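Local coordinates for protein GTN Reductase (Agrobacterium tumefaciens, PDB 5N6G) that probably reduces activated carbon-carbon double bonds as an Old Yellow Enzyme-type ene-reductase, with flavin mononucleotide as its cofactor, at residues A[96-101]-A[175-180]; A[179-184]-A[228-233]. One frame throughout, in Å; residues are numbered along the deposited sequence.

Contact 1. Residues A[96-101]-A[175-180]; sequences AQIWHV and VEIHAA. With FMN (flavin mononucleotide), chain B; 8OZ (2-Phenylacrylic acid), chain C.
The imidazole of H178 overlaps the five-membered ring of W99 in an offset stack, the ring centroids 4.5 Å apart and the planes 20° from parallel. H178 CD2 lies over a face of the indole, closest to W99 CD1, and the amide of Q97 stacks over a face of the imidazole, the two planes 23° apart. With CG anti to the backbone N (chi1 -172°) and the chain extended beyond it, Q97 carries this amide out to the flavin. There OE1 accepts from FMN N3 at 2.9 Å while NE2 donates to FMN O2, so two opposed bonds fix which way round the amide sits. NE2 also makes a weak bond to E176 OE2, whose carboxylate is anchored through OE1 by H265. Strands 94-99 and 174-178 are parallel neighbours in the TIM barrel of the Old Yellow Enzyme family, and Q97, W99 and H178 stand near their C-terminal ends, where the cofactor and ligand bind. Backbone bonds join the pair, E176 N to A96 O and H178 N to I98 O among them. On the face opposite Q97 and E176, I98 CD1 packs on V175 CG2 at 4.0 Å. H178 ND1 accepts from A180 N close to the ring plane, which steadies the ring while NE2 donates to the 2-phenylacrylic acid O at 2.9 Å.

Contact 2. Residues A[179-184]-A[228-233]; sequences AANGYL and GIRLSP. With 8OZ (2-Phenylacrylic acid), chain C; FMN (flavin mononucleotide), chain B.
Beyond the fourth strand of the TIM barrel, the loop 179-184 leans on the neighbouring fifth strand, and the two together line part of the flavin and ligand site. Just past the fifth strand's end, S232 OG accepts from N181 N at 2.8 Å in a nearly straight bond, 170° at the hydrogen. A chi1 of 53° sets OG between the backbone N and the carbonyl carbon of S232, where it meets N181 N, and E186 OE2 binds the same hydroxyl. A180 CB rests against S232 OG as well. Further back, A179 N reaches R230 O in a weak bond, and a water bridges A179 O and S232 N, donating to the first and accepting from the second. On the outer side of the strand, A179 CB packs against I229 CD1 at 3.7 Å and also touches L231 CD2. A type I' turn from A180 to Y183 then brings N181 and Y183 round to the ligand. The N181 amide is held at both ends, OD1 by T271 and ND2 by the 2-phenylacrylic acid O, to which ND2 donates at 2.8 Å. Y183 meets that carboxylate with its ring edge through CE2. Beside N181, R230 bends at chi3 (-144°) to bring its guanidinium alongside the flavin, where NH1 donates to FMN O2 at 2.8 Å and NH2 donates to FMN O3' at 3.1 Å.

Overall arrangement
Both contacts are buried near the middle of one closed parallel barrel, and both use the segment around strand 174-178. Contact 1 pairs that strand with 94-99; contact 2 joins the loop leaving it to 227-231, the strand on its other flank, and A179 and A180 belong to both. Contact 1 is thus mainly regular sheet with stacked flat groups, whereas contact 2 relies on a turn, a serine hydroxyl and a bridging water. Their polar ends converge: H178 and N181 both donate to one carboxylate oxygen of 2-phenylacrylic acid, and Q97 and R230 both donate to FMN O2. E176 OE2 also packs against R230 CB between them.

Contact 1. Residues A[96-101]-A[175-180]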
# COMPACT_ATOMS: atom_id res chain seq x y z
N ALA A 96 0.98 -7.89 4.37
CA ALA A 96 0.97 -6.65 5.12
C ALA A 96 1.52 -5.52 4.27
O ALA A 96 2.62 -5.65 3.70
CB ALA A 96 1.82 -6.79 6.38
N GLN A 97 0.79 -4.41 4.17
CA GLN A 97 1.28 -3.25 3.44
C GLN A 97 2.15 -2.44 4.40
O GLN A 97 1.65 -1.61 5.16
CB GLN A 97 0.15 -2.39 2.87
CG GLN A 97 0.77 -1.32 1.97
CD GLN A 97 -0.17 -0.25 1.46
OE1 GLN A 97 -0.87 0.42 2.22
NE2 GLN A 97 -0.13 -0.04 0.16
N ILE A 98 3.46 -2.64 4.34
CA ILE A 98 4.35 -2.03 5.33
C ILE A 98 4.67 -0.60 4.88
O ILE A 98 5.00 -0.34 3.72
CB ILE A 98 5.60 -2.89 5.56
CG1 ILE A 98 6.45 -3.09 4.30
CG2 ILE A 98 5.17 -4.25 6.20
CD1 ILE A 98 7.76 -3.88 4.60
N TRP A 99 4.54 0.33 5.81
CA TRP A 99 4.31 1.73 5.49
C TRP A 99 5.26 2.64 6.26
O TRP A 99 5.55 2.41 7.43
CB TRP A 99 2.89 2.05 5.87
CG TRP A 99 2.27 3.31 5.37
CD1 TRP A 99 2.69 4.12 4.35
CD2 TRP A 99 1.05 3.86 5.86
NE1 TRP A 99 1.78 5.15 4.18
CE2 TRP A 99 0.77 5.02 5.09
CE3 TRP A 99 0.16 3.49 6.87
CZ2 TRP A 99 -0.37 5.78 5.31
CZ3 TRP A 99 -0.96 4.24 7.09
CH2 TRP A 99 -1.22 5.38 6.32
N HIS A 100 5.71 3.69 5.60
CA HIS A 100 6.32 4.84 6.26
C HIS A 100 5.77 6.07 5.55
O HIS A 100 5.93 6.23 4.34
CB HIS A 100 7.86 4.82 6.20
CG HIS A 100 8.51 5.78 7.13
ND1 HIS A 100 8.24 7.13 7.13
CD2 HIS A 100 9.43 5.58 8.10
CE1 HIS A 100 8.95 7.72 8.08
NE2 HIS A 100 9.69 6.80 8.68
N VAL A 101 5.13 6.95 6.32
CA VAL A 101 4.47 8.11 5.74
C VAL A 101 5.40 9.26 5.39
O VAL A 101 4.96 10.19 4.68
CB VAL A 101 3.41 8.70 6.67
CG1 VAL A 101 2.33 7.67 6.92
CG2 VAL A 101 4.01 9.19 7.98
N VAL A 175 4.69 -9.35 2.24
CA VAL A 175 4.47 -7.93 2.43
C VAL A 175 4.33 -7.24 1.08
O VAL A 175 4.90 -7.66 0.07
CB VAL A 175 5.59 -7.23 3.22
CG1 VAL A 175 5.79 -7.90 4.58
CG2 VAL A 175 6.90 -7.16 2.46
N GLU A 176 3.58 -6.15 1.10
CA GLU A 176 3.57 -5.17 0.02
C GLU A 176 4.25 -3.92 0.54
O GLU A 176 3.76 -3.29 1.49
CB GLU A 176 2.14 -4.86 -0.43
CG GLU A 176 2.07 -3.77 -1.49
CD GLU A 176 0.67 -3.52 -2.03
OE1 GLU A 176 0.19 -4.27 -2.93
OE2 GLU A 176 0.05 -2.53 -1.58
N ILE A 177 5.36 -3.54 -0.08
CA ILE A 177 6.00 -2.28 0.29
C ILE A 177 5.16 -1.13 -0.23
O ILE A 177 4.89 -1.04 -1.43
CB ILE A 177 7.43 -2.22 -0.27
CG1 ILE A 177 8.33 -3.27 0.38
CG2 ILE A 177 8.02 -0.86 -0.05
CD1 ILE A 177 9.57 -3.61 -0.46
N HIS A 178 4.73 -0.24 0.65
CA HIS A 178 3.99 0.95 0.23
C HIS A 178 4.95 1.96 -0.39
O HIS A 178 5.64 2.69 0.32
CB HIS A 178 3.25 1.58 1.39
CG HIS A 178 2.15 2.50 0.98
ND1 HIS A 178 2.13 3.15 -0.24
CD2 HIS A 178 1.02 2.88 1.63
CE1 HIS A 178 1.02 3.86 -0.34
NE2 HIS A 178 0.34 3.72 0.79
N ALA A 179 4.98 2.03 -1.71
CA ALA A 179 5.85 2.97 -2.41
C ALA A 179 5.02 3.88 -3.29
O ALA A 179 5.46 4.32 -4.36
CB ALA A 179 6.91 2.25 -3.23
N ALA A 180 3.82 4.21 -2.81
CA ALA A 180 2.81 4.90 -3.57
C ALA A 180 2.26 6.10 -2.78
O ALA A 180 2.69 6.39 -1.66
CB ALA A 180 1.67 3.92 -3.95
N1 FMN B . -4.05 2.96 -0.67
C2 FMN B . -2.94 2.43 -0.08
O2 FMN B . -1.92 2.12 -0.75
N3 FMN B . -2.93 2.19 1.28
C4 FMN B . -3.96 2.49 2.15
O4 FMN B . -3.88 2.20 3.34
C4A FMN B . -5.12 3.08 1.53
N5 FMN B . -6.16 3.36 2.28
C5A FMN B . -7.32 3.78 1.65
C6 FMN B . -8.46 3.97 2.42
C7 FMN B . -9.67 4.27 1.83
C7M FMN B . -10.89 4.44 2.71
C8 FMN B . -9.76 4.40 0.44
C8M FMN B . -11.08 4.67 -0.24
C9 FMN B . -8.62 4.24 -0.34
C9A FMN B . -7.40 3.92 0.26
N10 FMN B . -6.25 3.63 -0.51
C10 FMN B . -5.09 3.24 0.10
C1' FMN B . -6.39 3.58 -1.97
C2' FMN B . -7.03 2.27 -2.41
O2' FMN B . -6.17 1.16 -2.12
C3' FMN B . -7.38 2.24 -3.90
O3' FMN B . -6.21 2.51 -4.67
C4' FMN B . -8.47 3.24 -4.29
O4' FMN B . -9.61 3.09 -3.45
C5' FMN B . -8.85 3.12 -5.76
O5' FMN B . -9.41 1.83 -6.03
P FMN B . -11.00 1.53 -6.23
O1P FMN B . -11.40 2.34 -7.45
O2P FMN B . -11.67 2.07 -4.97
O3P FMN B . -11.09 0.06 -6.40
C4 8OZ C . -6.75 7.28 2.84
C5 8OZ C . -6.66 7.84 4.09
C6 8OZ C . -5.48 7.77 4.79
C7 8OZ C . -4.38 7.13 4.24
C8 8OZ C . -2.93 5.95 1.00
C 8OZ C . -2.63 4.95 3.22
O 8OZ C . -2.11 5.23 0.49
C1 8OZ C . -3.32 5.77 2.44
C2 8OZ C . -4.46 6.55 2.98
C3 8OZ C . -5.65 6.65 2.27
O1 8OZ C . -3.50 6.93 0.35
O HOH W 1 6.50 1.96 2.90
O HOH W 2 6.46 5.07 1.62

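Contact 2. Residues A[179-184]-A[228-233]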
# COMPACT_ATOMS: atom_id res chain seq x y z
N ALA A 179 4.98 2.03 -1.71
CA ALA A 179 5.85 2.97 -2.41
C ALA A 179 5.02 3.88 -3.29
O ALA A 179 5.46 4.32 -4.36
CB ALA A 179 6.91 2.25 -3.23
N ALA A 180 3.82 4.21 -2.81
CA ALA A 180 2.81 4.90 -3.57
C ALA A 180 2.26 6.10 -2.78
O ALA A 180 2.69 6.39 -1.66
CB ALA A 180 1.67 3.92 -3.95
N ASN A 181 1.38 6.82 -3.44
CA ASN A 181 0.51 7.85 -2.86
C ASN A 181 1.23 8.89 -2.02
O ASN A 181 0.70 9.39 -1.03
CB ASN A 181 -0.61 7.20 -2.05
CG ASN A 181 -1.46 6.30 -2.91
OD1 ASN A 181 -1.60 6.53 -4.11
ND2 ASN A 181 -2.03 5.28 -2.32
N GLY A 182 2.40 9.32 -2.48
CA GLY A 182 3.06 10.47 -1.86
C GLY A 182 3.71 10.23 -0.52
O GLY A 182 4.03 11.21 0.16
N TYR A 183 3.89 8.98 -0.10
CA TYR A 183 4.51 8.70 1.19
C TYR A 183 6.03 8.64 1.03
O TYR A 183 6.58 9.15 0.06
CB TYR A 183 3.85 7.47 1.82
CG TYR A 183 2.40 7.81 2.16
CD1 TYR A 183 2.10 8.74 3.14
CD2 TYR A 183 1.34 7.23 1.47
CE1 TYR A 183 0.79 9.05 3.46
CE2 TYR A 183 0.02 7.56 1.78
CZ TYR A 183 -0.24 8.46 2.78
OH TYR A 183 -1.53 8.79 3.10
N LEU A 184 6.74 8.11 2.03
CA LEU A 184 8.18 8.36 2.12
C LEU A 184 8.92 7.95 0.85
O LEU A 184 9.77 8.70 0.36
CB LEU A 184 8.79 7.64 3.32
CG LEU A 184 10.30 7.89 3.52
CD1 LEU A 184 10.57 9.33 3.88
CD2 LEU A 184 10.88 6.93 4.57
N GLY A 228 6.31 -7.85 -2.41
CA GLY A 228 5.74 -7.08 -3.49
C GLY A 228 5.83 -5.59 -3.19
O GLY A 228 6.37 -5.18 -2.17
N ILE A 229 5.34 -4.79 -4.13
CA ILE A 229 5.47 -3.34 -3.99
C ILE A 229 4.29 -2.69 -4.68
O ILE A 229 3.84 -3.15 -5.73
CB ILE A 229 6.81 -2.84 -4.59
CG1 ILE A 229 7.02 -1.35 -4.33
CG2 ILE A 229 6.91 -3.21 -6.07
CD1 ILE A 229 8.47 -0.92 -4.48
N ARG A 230 3.81 -1.58 -4.12
CA ARG A 230 2.76 -0.78 -4.73
C ARG A 230 3.34 0.52 -5.28
O ARG A 230 4.05 1.23 -4.56
CB ARG A 230 1.64 -0.47 -3.73
CG ARG A 230 0.42 0.10 -4.42
CD ARG A 230 -0.76 0.27 -3.51
NE ARG A 230 -2.00 -0.03 -4.23
CZ ARG A 230 -3.18 0.54 -4.01
NH1 ARG A 230 -3.31 1.50 -3.13
NH2 ARG A 230 -4.23 0.13 -4.69
N LEU A 231 2.98 0.86 -6.51
CA LEU A 231 3.49 2.04 -7.21
C LEU A 231 2.31 2.83 -7.77
O LEU A 231 1.28 2.25 -8.12
CB LEU A 231 4.44 1.65 -8.36
CG LEU A 231 5.64 0.81 -7.95
CD1 LEU A 231 6.32 0.25 -9.23
CD2 LEU A 231 6.58 1.66 -7.10
N SER A 232 2.48 4.14 -7.90
CA SER A 232 1.40 5.01 -8.36
C SER A 232 2.04 6.15 -9.16
O SER A 232 2.30 7.25 -8.62
CB SER A 232 0.56 5.54 -7.20
OG SER A 232 1.38 6.14 -6.19
N PRO A 233 2.32 5.93 -10.45
CA PRO A 233 3.19 6.86 -11.20
C PRO A 233 2.68 8.29 -11.31
O PRO A 233 3.51 9.21 -11.40
CB PRO A 233 3.26 6.20 -12.59
CG PRO A 233 3.04 4.76 -12.35
CD PRO A 233 2.13 4.65 -11.16
C4 8OZ C . -6.75 7.28 2.84
C5 8OZ C . -6.66 7.84 4.09
C6 8OZ C . -5.48 7.77 4.79
C7 8OZ C . -4.38 7.13 4.24
C8 8OZ C . -2.93 5.95 1.00
C 8OZ C . -2.63 4.95 3.22
O 8OZ C . -2.11 5.23 0.49
C1 8OZ C . -3.32 5.77 2.44
C2 8OZ C . -4.46 6.55 2.98
C3 8OZ C . -5.65 6.65 2.27
O1 8OZ C . -3.50 6.93 0.35
N1 FMN B . -4.05 2.96 -0.67
C2 FMN B . -2.94 2.43 -0.08
O2 FMN B . -1.92 2.12 -0.75
N3 FMN B . -2.93 2.19 1.28
C4 FMN B . -3.96 2.49 2.15
O4 FMN B . -3.88 2.20 3.34
C4A FMN B . -5.12 3.08 1.53
N5 FMN B . -6.16 3.36 2.28
C5A FMN B . -7.32 3.78 1.65
C6 FMN B . -8.46 3.97 2.42
C7 FMN B . -9.67 4.27 1.83
C7M FMN B . -10.89 4.44 2.71
C8 FMN B . -9.76 4.40 0.44
C8M FMN B . -11.08 4.67 -0.24
C9 FMN B . -8.62 4.24 -0.34
C9A FMN B . -7.40 3.92 0.26
N10 FMN B . -6.25 3.63 -0.51
C10 FMN B . -5.09 3.24 0.10
C1' FMN B . -6.39 3.58 -1.97
C2' FMN B . -7.03 2.27 -2.41
O2' FMN B . -6.17 1.16 -2.12
C3' FMN B . -7.38 2.24 -3.90
O3' FMN B . -6.21 2.51 -4.67
C4' FMN B . -8.47 3.24 -4.29
O4' FMN B . -9.61 3.09 -3.45
C5' FMN B . -8.85 3.12 -5.76
O5' FMN B . -9.41 1.83 -6.03
P FMN B . -11.00 1.53 -6.23
O1P FMN B . -11.40 2.34 -7.45
O2P FMN B . -11.67 2.07 -4.97
O3P FMN B . -11.09 0.06 -6.40
O HOH W 3 4.82 5.37 -6.71